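Local structure of ribosomal processing cysteine protease Prp (Streptococcus mutans, 2G0I) at residues Met35-Phe40 against Glu51-Ala56; Ile46-Glu51 against Asp104-Thr109; Thr72-Leu77 against Glu121-Gly126; Val83-Thr88 against Glu114-Leu119. The protein is probably a cysteine protease of the Prp family, whose members act in ribosome biogenesis by trimming a ribosomal protein. All blocks are in the same frame, centred on the assembly; numbering follows the deposited sequence.

Interaction 1 of 4, residues Met35-Phe40 against Glu51-Ala56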
loop_
_atom_site.group_PDB
_atom_site.type_symbol
_atom_site.label_atom_id
_atom_site.label_comp_id
_atom_site.label_asym_id
_atom_site.label_seq_id
_atom_site.Cartn_x
_atom_site.Cartn_y
_atom_site.Cartn_z
HETATM N N MSE B 35 -12.637 -15.047 -5.431
HETATM C CA MSE B 35 -11.932 -15.118 -4.170
HETATM C C MSE B 35 -10.476 -14.835 -4.463
HETATM O O MSE B 35 -9.902 -15.446 -5.364
HETATM C CB MSE B 35 -12.086 -16.537 -3.614
HETATM C CG MSE B 35 -11.124 -16.918 -2.525
HETATM SE SE MSE B 35 -11.384 -15.846 -0.959
HETATM C CE MSE B 35 -13.292 -16.264 -0.611
ATOM N N ILE B 36 -9.885 -13.907 -3.716
ATOM C CA ILE B 36 -8.430 -13.679 -3.829
ATOM C C ILE B 36 -7.738 -14.619 -2.849
ATOM O O ILE B 36 -8.114 -14.681 -1.694
ATOM C CB ILE B 36 -8.053 -12.177 -3.506
ATOM C CG1 ILE B 36 -8.694 -11.245 -4.519
ATOM C CG2 ILE B 36 -6.514 -11.996 -3.517
ATOM C CD1 ILE B 36 -8.913 -9.844 -3.994
ATOM N N GLN B 37 -6.722 -15.358 -3.307
ATOM C CA GLN B 37 -5.925 -16.207 -2.436
ATOM C C GLN B 37 -4.473 -15.726 -2.497
ATOM O O GLN B 37 -3.904 -15.636 -3.571
ATOM C CB GLN B 37 -6.087 -17.678 -2.862
ATOM C CG GLN B 37 -7.572 -18.120 -2.721
ATOM C CD GLN B 37 -8.066 -19.232 -3.661
ATOM O OE1 GLN B 37 -7.322 -19.783 -4.484
ATOM N NE2 GLN B 37 -9.359 -19.558 -3.539
ATOM N N ALA B 38 -3.923 -15.376 -1.344
ATOM C CA ALA B 38 -2.530 -15.015 -1.232
ATOM C C ALA B 38 -1.755 -16.077 -0.419
ATOM O O ALA B 38 -2.236 -16.506 0.641
ATOM C CB ALA B 38 -2.418 -13.672 -0.562
ATOM N N THR B 39 -0.565 -16.461 -0.897
ATOM C CA THR B 39 0.288 -17.465 -0.223
ATOM C C THR B 39 1.661 -16.861 -0.076
ATOM O O THR B 39 2.336 -16.564 -1.091
ATOM C CB THR B 39 0.355 -18.793 -1.049
ATOM O OG1 THR B 39 -0.967 -19.286 -1.260
ATOM C CG2 THR B 39 1.240 -19.872 -0.388
ATOM N N PHE B 40 2.032 -16.600 1.174
ATOM C CA PHE B 40 3.359 -16.061 1.511
ATOM C C PHE B 40 4.253 -17.206 1.960
ATOM O O PHE B 40 3.845 -18.078 2.743
ATOM C CB PHE B 40 3.239 -15.057 2.655
ATOM C CG PHE B 40 2.428 -13.819 2.304
ATOM C CD1 PHE B 40 3.090 -12.616 1.991
ATOM C CD2 PHE B 40 1.035 -13.833 2.355
ATOM C CE1 PHE B 40 2.389 -11.459 1.671
ATOM C CE2 PHE B 40 0.300 -12.644 2.042
ATOM C CZ PHE B 40 1.009 -11.445 1.711
ATOM N N GLU B 51 2.432 -15.306 -3.686
ATOM C CA GLU B 51 1.734 -15.708 -4.874
ATOM C C GLU B 51 0.288 -15.326 -4.691
ATOM O O GLU B 51 -0.289 -15.664 -3.665
ATOM C CB GLU B 51 1.924 -17.210 -5.094
ATOM C CG GLU B 51 1.091 -17.772 -6.232
ATOM C CD GLU B 51 1.258 -19.293 -6.393
ATOM O OE1 GLU B 51 2.312 -19.830 -5.989
ATOM O OE2 GLU B 51 0.333 -19.933 -6.936
ATOM N N LEU B 52 -0.300 -14.610 -5.651
ATOM C CA LEU B 52 -1.726 -14.276 -5.553
ATOM C C LEU B 52 -2.520 -14.748 -6.743
ATOM O O LEU B 52 -2.048 -14.656 -7.864
ATOM C CB LEU B 52 -1.940 -12.778 -5.394
ATOM C CG LEU B 52 -1.312 -12.167 -4.141
ATOM C CD1 LEU B 52 -0.045 -11.478 -4.576
ATOM C CD2 LEU B 52 -2.243 -11.223 -3.468
ATOM N N THR B 53 -3.750 -15.200 -6.499
ATOM C CA THR B 53 -4.650 -15.549 -7.608
ATOM C C THR B 53 -6.003 -14.903 -7.370
ATOM O O THR B 53 -6.354 -14.654 -6.230
ATOM C CB THR B 53 -4.807 -17.093 -7.740
ATOM O OG1 THR B 53 -5.387 -17.628 -6.532
ATOM C CG2 THR B 53 -3.444 -17.767 -7.984
ATOM N N GLY B 54 -6.755 -14.595 -8.435
ATOM C CA GLY B 54 -8.136 -14.048 -8.276
ATOM C C GLY B 54 -8.320 -12.525 -8.299
ATOM O O GLY B 54 -9.442 -12.023 -8.398
ATOM N N HIS B 55 -7.223 -11.795 -8.219
ATOM C CA HIS B 55 -7.206 -10.336 -8.025
ATOM C C HIS B 55 -7.523 -9.552 -9.316
ATOM O O HIS B 55 -7.673 -8.334 -9.281
ATOM C CB HIS B 55 -5.802 -9.949 -7.532
ATOM C CG HIS B 55 -4.721 -10.527 -8.385
ATOM N ND1 HIS B 55 -4.359 -11.860 -8.325
ATOM C CD2 HIS B 55 -3.996 -9.983 -9.390
ATOM C CE1 HIS B 55 -3.441 -12.104 -9.239
ATOM N NE2 HIS B 55 -3.198 -10.981 -9.893
ATOM N N ALA B 56 -7.623 -10.246 -10.446
ATOM C CA ALA B 56 -7.943 -9.609 -11.718
ATOM C C ALA B 56 -9.393 -9.113 -11.764
ATOM O O ALA B 56 -9.799 -8.409 -12.707
ATOM C CB ALA B 56 -7.669 -10.545 -12.876
HETATM O O HOH W 1 -8.010 -17.298 -6.331
HETATM O O HOH W 2 -1.861 -18.298 -3.509
#
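Gln37 and Thr53 face each other as a hydrogen-bonded antiparallel pair, Gln37 N giving to Thr53 O at 3.0 Å and Thr53 N returning a bond of the same length to Gln37 O. Thr39 and Glu51 repeat the exchange two residues further along 36-40, with Thr39 N to Glu51 O at 2.9 Å. Between these rungs Ala38 and Leu52 form a non-hydrogen-bonded pair on the other face, where Ala38 CB rests against Leu52 CD2 at 3.8 Å. Two waters bind on the polar face. One links Met35 O to Thr53 OG1, which chi1 of 62° sets between the backbone N and the carbonyl carbon; the other joins Thr39 OG1 to Glu51 O and lies 2.6 Å from that Thr39 OG1. Where the ladder ends, Gly54 turns the chain with positive phi (95°), and Gly54 CA lies 3.7 Å from Met35 O. Ile36 CG1 then packs on His55 CA at 3.9 Å. The pair is thus the open end of the hairpin of strands 36-43 and 46-53: strand 138-144 bonds along the far edge of 36-40, Ile36 and Leu52 press on helix 61-84, and Ala38 meets helix 114-133.

Interaction 2 of 4, residues Ile46-Glu51 against Asp104-Thr109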
loop_
_atom_site.group_PDB
_atom_site.type_symbol
_atom_site.label_atom_id
_atom_site.label_comp_id
_atom_site.label_asym_id
_atom_site.label_seq_id
_atom_site.Cartn_x
_atom_site.Cartn_y
_atom_site.Cartn_z
ATOM N N ILE B 46 12.728 -14.678 7.137
ATOM C CA ILE B 46 12.500 -13.630 6.129
ATOM C C ILE B 46 11.438 -14.021 5.054
ATOM O O ILE B 46 11.366 -15.165 4.585
ATOM C CB ILE B 46 13.825 -13.149 5.435
ATOM C CG1 ILE B 46 14.396 -14.233 4.515
ATOM C CG2 ILE B 46 14.898 -12.649 6.505
ATOM C CD1 ILE B 46 15.306 -13.746 3.365
ATOM N N LEU B 47 10.610 -13.051 4.684
ATOM C CA LEU B 47 9.669 -13.243 3.579
ATOM C C LEU B 47 10.426 -13.380 2.274
ATOM O O LEU B 47 11.209 -12.494 1.904
ATOM C CB LEU B 47 8.704 -12.048 3.505
ATOM C CG LEU B 47 7.714 -12.011 4.670
ATOM C CD1 LEU B 47 7.032 -10.652 4.705
ATOM C CD2 LEU B 47 6.674 -13.156 4.560
ATOM N N GLU B 48 10.127 -14.450 1.548
ATOM C CA GLU B 48 10.816 -14.731 0.305
ATOM C C GLU B 48 9.938 -14.617 -0.923
ATOM O O GLU B 48 10.420 -14.210 -1.956
ATOM C CB GLU B 48 11.470 -16.119 0.337
ATOM C CG GLU B 48 12.593 -16.179 1.401
ATOM C CD GLU B 48 13.785 -17.016 0.951
ATOM O OE1 GLU B 48 14.929 -16.632 1.259
ATOM O OE2 GLU B 48 13.560 -18.028 0.300
ATOM N N SER B 49 8.667 -14.989 -0.810
ATOM C CA SER B 49 7.765 -14.903 -1.958
ATOM C C SER B 49 6.304 -14.734 -1.582
ATOM O O SER B 49 5.876 -15.094 -0.492
ATOM C CB SER B 49 7.911 -16.127 -2.866
ATOM O OG SER B 49 7.448 -17.314 -2.217
ATOM N N VAL B 50 5.534 -14.214 -2.529
ATOM C CA VAL B 50 4.085 -14.176 -2.371
ATOM C C VAL B 50 3.466 -14.472 -3.719
ATOM O O VAL B 50 3.943 -13.984 -4.767
ATOM C CB VAL B 50 3.574 -12.839 -1.735
ATOM C CG1 VAL B 50 3.953 -11.672 -2.621
ATOM C CG2 VAL B 50 2.034 -12.875 -1.579
ATOM N N GLU B 51 2.432 -15.306 -3.686
ATOM C CA GLU B 51 1.734 -15.708 -4.874
ATOM C C GLU B 51 0.288 -15.326 -4.691
ATOM O O GLU B 51 -0.289 -15.664 -3.665
ATOM C CB GLU B 51 1.924 -17.210 -5.094
ATOM C CG GLU B 51 1.091 -17.772 -6.232
ATOM C CD GLU B 51 1.258 -19.293 -6.393
ATOM O OE1 GLU B 51 2.312 -19.830 -5.989
ATOM O OE2 GLU B 51 0.333 -19.933 -6.936
ATOM N N ASP B 104 8.882 -12.970 -6.343
ATOM C CA ASP B 104 9.750 -14.004 -5.788
ATOM C C ASP B 104 11.143 -13.424 -5.578
ATOM O O ASP B 104 11.770 -12.986 -6.537
ATOM C CB ASP B 104 9.768 -15.204 -6.705
ATOM C CG ASP B 104 10.468 -16.423 -6.082
ATOM O OD1 ASP B 104 11.094 -16.332 -5.004
ATOM O OD2 ASP B 104 10.359 -17.497 -6.697
ATOM N N LEU B 105 11.569 -13.380 -4.323
ATOM C CA LEU B 105 12.882 -12.835 -3.940
ATOM C C LEU B 105 13.881 -13.956 -3.621
ATOM O O LEU B 105 15.030 -13.689 -3.237
ATOM C CB LEU B 105 12.771 -11.911 -2.708
ATOM C CG LEU B 105 11.956 -10.614 -2.730
ATOM C CD1 LEU B 105 11.966 -10.020 -1.389
ATOM C CD2 LEU B 105 12.521 -9.596 -3.721
ATOM N N SER B 106 13.432 -15.190 -3.753
ATOM C CA SER B 106 14.233 -16.376 -3.387
ATOM C C SER B 106 15.682 -16.342 -3.900
ATOM O O SER B 106 16.608 -16.734 -3.183
ATOM C CB SER B 106 13.532 -17.630 -3.870
ATOM O OG SER B 106 12.228 -17.668 -3.291
ATOM N N TYR B 107 15.873 -15.851 -5.120
ATOM C CA TYR B 107 17.199 -15.820 -5.732
ATOM C C TYR B 107 17.923 -14.461 -5.643
ATOM O O TYR B 107 19.055 -14.356 -6.112
ATOM C CB TYR B 107 17.116 -16.336 -7.184
ATOM C CG TYR B 107 16.640 -17.781 -7.262
ATOM C CD1 TYR B 107 17.550 -18.824 -7.324
ATOM C CD2 TYR B 107 15.272 -18.100 -7.241
ATOM C CE1 TYR B 107 17.120 -20.166 -7.372
ATOM C CE2 TYR B 107 14.831 -19.436 -7.290
ATOM C CZ TYR B 107 15.769 -20.457 -7.360
ATOM O OH TYR B 107 15.376 -21.784 -7.423
ATOM N N ILE B 108 17.307 -13.439 -5.021
ATOM C CA ILE B 108 17.863 -12.065 -5.060
ATOM C C ILE B 108 18.832 -11.943 -3.888
ATOM O O ILE B 108 18.460 -12.294 -2.782
ATOM C CB ILE B 108 16.752 -10.978 -4.919
ATOM C CG1 ILE B 108 15.598 -11.194 -5.929
ATOM C CG2 ILE B 108 17.358 -9.567 -4.969
ATOM C CD1 ILE B 108 15.986 -11.351 -7.445
ATOM N N THR B 109 20.078 -11.498 -4.113
ATOM C CA THR B 109 21.090 -11.655 -3.044
ATOM C C THR B 109 20.811 -10.748 -1.856
ATOM O O THR B 109 21.107 -11.102 -0.715
ATOM C CB THR B 109 22.583 -11.618 -3.556
ATOM O OG1 THR B 109 22.642 -10.858 -4.755
ATOM C CG2 THR B 109 23.074 -13.034 -3.897
#
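Glu48 O receives Leu105 N in a 2.8 Å hydrogen bond lying almost on the carbonyl axis, with a C=O...N angle of 178°. The same oxygen is met by the side chain of Leu105, which can be followed outward. Its CB lies 3.4 Å from Glu48 O; chi1 of -63° keeps CG beside the backbone N, and so still near the oxygen that accepts from that N. Beyond it CD1 comes no nearer than 4.2 Å to Leu47 O, and CD2 extends to Cys87. One residue back, Asp104 and Ser49 form a non-hydrogen-bonded antiparallel pair, and Asp104 OD1 approaches Ser49 CB to 3.8 Å. That carboxylate oxygen is held from its own segment by Ser106 N at 2.9 Å, the N-H coming on the anti side, 33° out of the carboxylate plane. Glu48 OE2 passes 3.8 Å from Ser106 OG, but the carboxylate of Glu48 is held by salt bridges to Arg43 and Lys111. Glu48 and Ser49 both face Ile41, a classic beta bulge in the hairpin. On the other side, strand 100-104 ends in an Asx turn at Asp104 that overlaps a type I turn from Leu105 to Ile108, by which the chain leaves the sheet.

Interaction 3 of 4, residues Thr72-Leu77 against Glu121-Gly126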
loop_
_atom_site.group_PDB
_atom_site.type_symbol
_atom_site.label_atom_id
_atom_site.label_comp_id
_atom_site.label_asym_id
_atom_site.label_seq_id
_atom_site.Cartn_x
_atom_site.Cartn_y
_atom_site.Cartn_z
ATOM N N THR B 72 -3.459 -2.443 -5.815
ATOM C CA THR B 72 -2.721 -1.234 -5.373
ATOM C C THR B 72 -1.546 -1.579 -4.454
ATOM O O THR B 72 -0.434 -1.118 -4.678
ATOM C CB THR B 72 -3.696 -0.252 -4.698
ATOM O OG1 THR B 72 -4.735 0.060 -5.653
ATOM C CG2 THR B 72 -2.957 1.036 -4.302
ATOM N N LEU B 73 -1.797 -2.424 -3.458
ATOM C CA LEU B 73 -0.753 -2.847 -2.498
ATOM C C LEU B 73 0.315 -3.665 -3.206
ATOM O O LEU B 73 1.523 -3.453 -2.979
ATOM C CB LEU B 73 -1.366 -3.688 -1.365
ATOM C CG LEU B 73 -2.205 -2.920 -0.329
ATOM C CD1 LEU B 73 -2.932 -3.874 0.642
ATOM C CD2 LEU B 73 -1.349 -1.880 0.455
ATOM N N SER B 74 -0.140 -4.593 -4.054
ATOM C CA SER B 74 0.747 -5.451 -4.845
ATOM C C SER B 74 1.706 -4.656 -5.691
ATOM O O SER B 74 2.955 -4.872 -5.683
ATOM C CB SER B 74 -0.095 -6.374 -5.777
ATOM O OG SER B 74 -0.478 -7.458 -4.973
HETATM N N MSE B 75 1.160 -3.712 -6.427
HETATM C CA MSE B 75 2.014 -2.997 -7.361
HETATM C C MSE B 75 2.912 -1.990 -6.629
HETATM O O MSE B 75 4.070 -1.759 -7.022
HETATM C CB MSE B 75 1.230 -2.378 -8.497
HETATM C CG MSE B 75 0.625 -3.427 -9.423
HETATM SE SE MSE B 75 2.031 -4.407 -10.344
HETATM C CE MSE B 75 3.234 -2.983 -10.634
ATOM N N ASN B 76 2.406 -1.465 -5.523
ATOM C CA ASN B 76 3.242 -0.607 -4.694
ATOM C C ASN B 76 4.439 -1.323 -4.056
ATOM O O ASN B 76 5.540 -0.729 -3.968
ATOM C CB ASN B 76 2.399 0.101 -3.650
ATOM C CG ASN B 76 3.139 1.252 -2.982
ATOM O OD1 ASN B 76 3.312 1.234 -1.772
ATOM N ND2 ASN B 76 3.567 2.236 -3.762
ATOM N N LEU B 77 4.247 -2.577 -3.621
ATOM C CA LEU B 77 5.380 -3.398 -3.178
ATOM C C LEU B 77 6.444 -3.528 -4.299
ATOM O O LEU B 77 7.619 -3.232 -4.064
ATOM C CB LEU B 77 4.908 -4.774 -2.690
ATOM C CG LEU B 77 6.104 -5.693 -2.369
ATOM C CD1 LEU B 77 6.833 -5.174 -1.096
ATOM C CD2 LEU B 77 5.561 -7.040 -2.187
ATOM N N GLU B 121 6.901 -6.911 4.647
ATOM C CA GLU B 121 6.061 -7.105 5.852
ATOM C C GLU B 121 4.888 -6.146 5.846
ATOM O O GLU B 121 3.790 -6.512 6.279
ATOM C CB GLU B 121 6.864 -6.912 7.140
ATOM C CG GLU B 121 7.943 -7.999 7.311
ATOM C CD GLU B 121 7.495 -9.282 7.983
ATOM O OE1 GLU B 121 6.288 -9.448 8.291
ATOM O OE2 GLU B 121 8.406 -10.102 8.257
ATOM N N ALA B 122 5.120 -4.916 5.372
ATOM C CA ALA B 122 3.992 -3.955 5.230
ATOM C C ALA B 122 2.940 -4.486 4.276
ATOM O O ALA B 122 1.760 -4.317 4.497
ATOM C CB ALA B 122 4.493 -2.650 4.736
ATOM N N PHE B 123 3.382 -5.088 3.186
ATOM C CA PHE B 123 2.459 -5.725 2.234
ATOM C C PHE B 123 1.712 -6.868 2.885
ATOM O O PHE B 123 0.491 -6.975 2.734
ATOM C CB PHE B 123 3.206 -6.206 0.979
ATOM C CG PHE B 123 2.327 -6.922 0.005
ATOM C CD1 PHE B 123 1.292 -6.218 -0.667
ATOM C CD2 PHE B 123 2.512 -8.282 -0.232
ATOM C CE1 PHE B 123 0.469 -6.874 -1.579
ATOM C CE2 PHE B 123 1.688 -8.973 -1.163
ATOM C CZ PHE B 123 0.667 -8.265 -1.816
ATOM N N LEU B 124 2.432 -7.743 3.577
ATOM C CA LEU B 124 1.750 -8.830 4.313
ATOM C C LEU B 124 0.736 -8.260 5.308
ATOM O O LEU B 124 -0.361 -8.799 5.494
ATOM C CB LEU B 124 2.793 -9.701 5.046
ATOM C CG LEU B 124 2.262 -10.745 6.049
ATOM C CD1 LEU B 124 1.432 -11.739 5.308
ATOM C CD2 LEU B 124 3.434 -11.371 6.798
ATOM N N LEU B 125 1.116 -7.185 5.990
ATOM C CA LEU B 125 0.204 -6.552 6.970
ATOM C C LEU B 125 -1.074 -6.086 6.252
ATOM O O LEU B 125 -2.179 -6.329 6.724
ATOM C CB LEU B 125 0.895 -5.378 7.678
ATOM C CG LEU B 125 0.048 -4.692 8.773
ATOM C CD1 LEU B 125 -0.311 -5.668 9.938
ATOM C CD2 LEU B 125 0.780 -3.487 9.305
ATOM N N GLY B 126 -0.927 -5.452 5.099
ATOM C CA GLY B 126 -2.123 -4.981 4.346
ATOM C C GLY B 126 -3.038 -6.086 3.849
ATOM O O GLY B 126 -4.301 -5.988 3.966
#
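Helix segments 72-77 and 121-126 run antiparallel at 177°, their axes 10.0 Å apart, and come closest at Leu73 and Phe123, whose CA atoms are separated by 6.4 Å. Phe123 carries most of the contact. Its CG is anti to the backbone N (chi1 177°), which sends the ring across to the facing helix, between Leu73 and Leu77, one turn apart. Leu73 CB meets the ring at its edge and in its plane, 3.7 Å from Phe123 CE1. The outer part of the ring reaches the backbone of the next residue, Ser74 N lying 3.4 Å from Phe123 CE1, and Ser74 OG sits 3.5 Å from Phe123 CZ. Leu77 comes at the base of the ring instead, its CD2 3.8 Å from Phe123 CD2, the two side chains crossing at about a right angle. Such a pair of helices, laid side by side over one face of a mixed sheet, is the helical layer of a two-layer alpha-beta sandwich, and Phe123 joins the layers by also touching Val50 of strand 46-53. Past the ring, the bare backbone of Gly126 lets Leu73 CD1 lie against it, 3.9 Å from Gly126 C. Away from the sheet the same helices meet the second subunit: Leu73 packs on Thr72 of that subunit, and Asn76 ND2 donates a hydrogen bond to Ala122 O of the same neighbouring chain.

Interaction 4 of 4, residues Val83-Thr88 against Glu114-Leu119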
loop_
_atom_site.group_PDB
_atom_site.type_symbol
_atom_site.label_atom_id
_atom_site.label_comp_id
_atom_site.label_asym_id
_atom_site.label_seq_id
_atom_site.Cartn_x
_atom_site.Cartn_y
_atom_site.Cartn_z
ATOM N N VAL B 83 12.318 1.178 -6.535
ATOM C CA VAL B 83 12.654 2.613 -6.345
ATOM C C VAL B 83 13.358 2.905 -5.013
ATOM O O VAL B 83 14.339 3.669 -4.968
ATOM C CB VAL B 83 11.400 3.534 -6.545
ATOM C CG1 VAL B 83 11.683 5.006 -6.125
ATOM C CG2 VAL B 83 10.912 3.484 -7.962
ATOM N N LEU B 84 12.897 2.279 -3.927
ATOM C CA LEU B 84 13.323 2.661 -2.592
ATOM C C LEU B 84 14.227 1.672 -1.841
ATOM O O LEU B 84 14.886 2.064 -0.892
ATOM C CB LEU B 84 12.099 2.944 -1.710
ATOM C CG LEU B 84 11.143 4.034 -2.196
ATOM C CD1 LEU B 84 9.836 3.915 -1.397
ATOM C CD2 LEU B 84 11.765 5.430 -2.007
ATOM N N ALA B 85 14.220 0.405 -2.234
ATOM C CA ALA B 85 14.973 -0.611 -1.520
ATOM C C ALA B 85 16.079 -1.219 -2.366
ATOM O O ALA B 85 16.725 -2.168 -1.912
ATOM C CB ALA B 85 14.044 -1.727 -1.003
ATOM N N ASP B 86 16.269 -0.712 -3.589
ATOM C CA ASP B 86 17.371 -1.160 -4.430
ATOM C C ASP B 86 17.290 -2.678 -4.674
ATOM O O ASP B 86 18.291 -3.415 -4.549
ATOM C CB ASP B 86 18.699 -0.785 -3.745
ATOM C CG ASP B 86 19.912 -1.103 -4.596
ATOM O OD1 ASP B 86 19.793 -1.049 -5.841
ATOM O OD2 ASP B 86 20.983 -1.388 -4.002
ATOM N N CYS B 87 16.092 -3.124 -5.032
ATOM C CA CYS B 87 15.771 -4.540 -5.164
ATOM C C CYS B 87 14.880 -4.782 -6.395
ATOM O O CYS B 87 13.692 -4.411 -6.412
ATOM C CB CYS B 87 15.095 -5.023 -3.866
ATOM S SG CYS B 87 14.600 -6.774 -3.771
ATOM N N THR B 88 15.440 -5.402 -7.437
ATOM C CA THR B 88 14.594 -5.797 -8.549
ATOM C C THR B 88 14.123 -7.218 -8.350
ATOM O O THR B 88 14.912 -8.169 -8.180
ATOM C CB THR B 88 15.193 -5.531 -9.971
ATOM O OG1 THR B 88 15.404 -4.124 -10.137
ATOM C CG2 THR B 88 14.237 -5.992 -11.087
ATOM N N GLU B 114 17.076 -4.925 5.262
ATOM C CA GLU B 114 16.122 -4.301 6.140
ATOM C C GLU B 114 15.019 -3.584 5.347
ATOM O O GLU B 114 13.838 -3.749 5.657
ATOM C CB GLU B 114 16.822 -3.329 7.106
ATOM C CG GLU B 114 15.974 -2.962 8.308
ATOM C CD GLU B 114 16.624 -1.898 9.211
ATOM O OE1 GLU B 114 17.689 -2.202 9.814
ATOM O OE2 GLU B 114 16.063 -0.773 9.310
ATOM N N LYS B 115 15.378 -2.790 4.350
ATOM C CA LYS B 115 14.317 -2.050 3.619
ATOM C C LYS B 115 13.438 -2.996 2.826
ATOM O O LYS B 115 12.213 -2.785 2.719
ATOM C CB LYS B 115 14.918 -0.985 2.688
ATOM C CG LYS B 115 15.589 0.096 3.483
ATOM C CD LYS B 115 16.259 1.106 2.638
ATOM C CE LYS B 115 16.788 2.170 3.615
ATOM N NZ LYS B 115 17.512 3.145 2.836
ATOM N N VAL B 116 14.062 -4.029 2.254
ATOM C CA VAL B 116 13.330 -5.008 1.459
ATOM C C VAL B 116 12.278 -5.693 2.345
ATOM O O VAL B 116 11.085 -5.756 1.972
ATOM C CB VAL B 116 14.261 -6.059 0.755
ATOM C CG1 VAL B 116 13.445 -7.230 0.238
ATOM C CG2 VAL B 116 15.071 -5.444 -0.414
ATOM N N GLN B 117 12.701 -6.185 3.514
ATOM C CA GLN B 117 11.785 -6.928 4.411
ATOM C C GLN B 117 10.728 -6.053 5.033
ATOM O O GLN B 117 9.601 -6.510 5.299
ATOM C CB GLN B 117 12.562 -7.637 5.525
ATOM C CG GLN B 117 13.359 -8.852 5.000
ATOM C CD GLN B 117 12.455 -9.907 4.437
ATOM O OE1 GLN B 117 11.552 -10.385 5.114
ATOM N NE2 GLN B 117 12.651 -10.238 3.183
ATOM N N LEU B 118 11.089 -4.794 5.285
ATOM C CA LEU B 118 10.091 -3.873 5.853
ATOM C C LEU B 118 8.955 -3.672 4.863
ATOM O O LEU B 118 7.793 -3.715 5.255
ATOM C CB LEU B 118 10.686 -2.521 6.210
ATOM C CG LEU B 118 9.656 -1.506 6.755
ATOM C CD1 LEU B 118 8.956 -1.981 8.032
ATOM C CD2 LEU B 118 10.376 -0.228 7.049
ATOM N N LEU B 119 9.284 -3.430 3.603
ATOM C CA LEU B 119 8.259 -3.274 2.552
ATOM C C LEU B 119 7.405 -4.540 2.389
ATOM O O LEU B 119 6.165 -4.485 2.279
ATOM C CB LEU B 119 8.917 -2.890 1.220
ATOM C CG LEU B 119 9.518 -1.463 1.229
ATOM C CD1 LEU B 119 10.346 -1.260 -0.045
ATOM C CD2 LEU B 119 8.375 -0.451 1.350
#
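Ala85 offers a single methyl to the facing helix, and three side chains gather on it. Leu119 CD1 is 3.8 Å from Ala85 CB, Val116 CG2 is 3.9 Å from it, and Lys115 CB approaches Ala85 CB to the same 3.9 Å. The three come from one side of helix 114-133, since Lys115 and Val116 are adjacent and Leu119 follows Lys115 by one turn. Cys87 makes the other apolar contact. Its CB packs 3.5 Å from Val116 CG2, tighter than usual for two carbons, and its SG lies 3.6 Å from the same methyl. With SG anti to the backbone N (chi1 180°), the sulfur is carried onward past Val116 to Leu105 and Ile108. These packings close the end of the helical layer in the two-layer alpha-beta sandwich: after the C-terminal part of helix 61-84, Asp86 is the first residue to leave helical angles, with positive phi (58°), and the chain passes across the start of helix 114-133 on its way to strand 90-94. A backbone oxygen is touched as well, for Lys115, extended beyond CG, runs its aliphatic chain past Leu84 O, with CD 3.9 Å from it. No hydrogen bond spans the two segments. Around the dimer interface, Leu84 packs on Leu118 of the second subunit, and Lys115 on Glu114 of that chain.

How the interactions relate
From the N terminus, interaction 1 closes first, folding the hairpin of strands 36-43 and 46-53 back on itself. Interaction 2 starts from that hairpin, shares Glu51 with interaction 1, and closes only after helix 61-84 and strands 90-94 and 100-104, so it crosses interactions 1, 3 and 4. Interaction 3 opens on helix 61-84 and closes on helix 114-133; interaction 4, between the same helices, opens later and closes earlier and is therefore nested within it. Phe40 packs on Leu124, tying interaction 1 to interaction 3 and sheet to helix, while a probable hydrogen bond of Leu47 N with Gln117 OE1 joins interaction 2 to interaction 4. Interactions 3 and 4 also reach the second subunit.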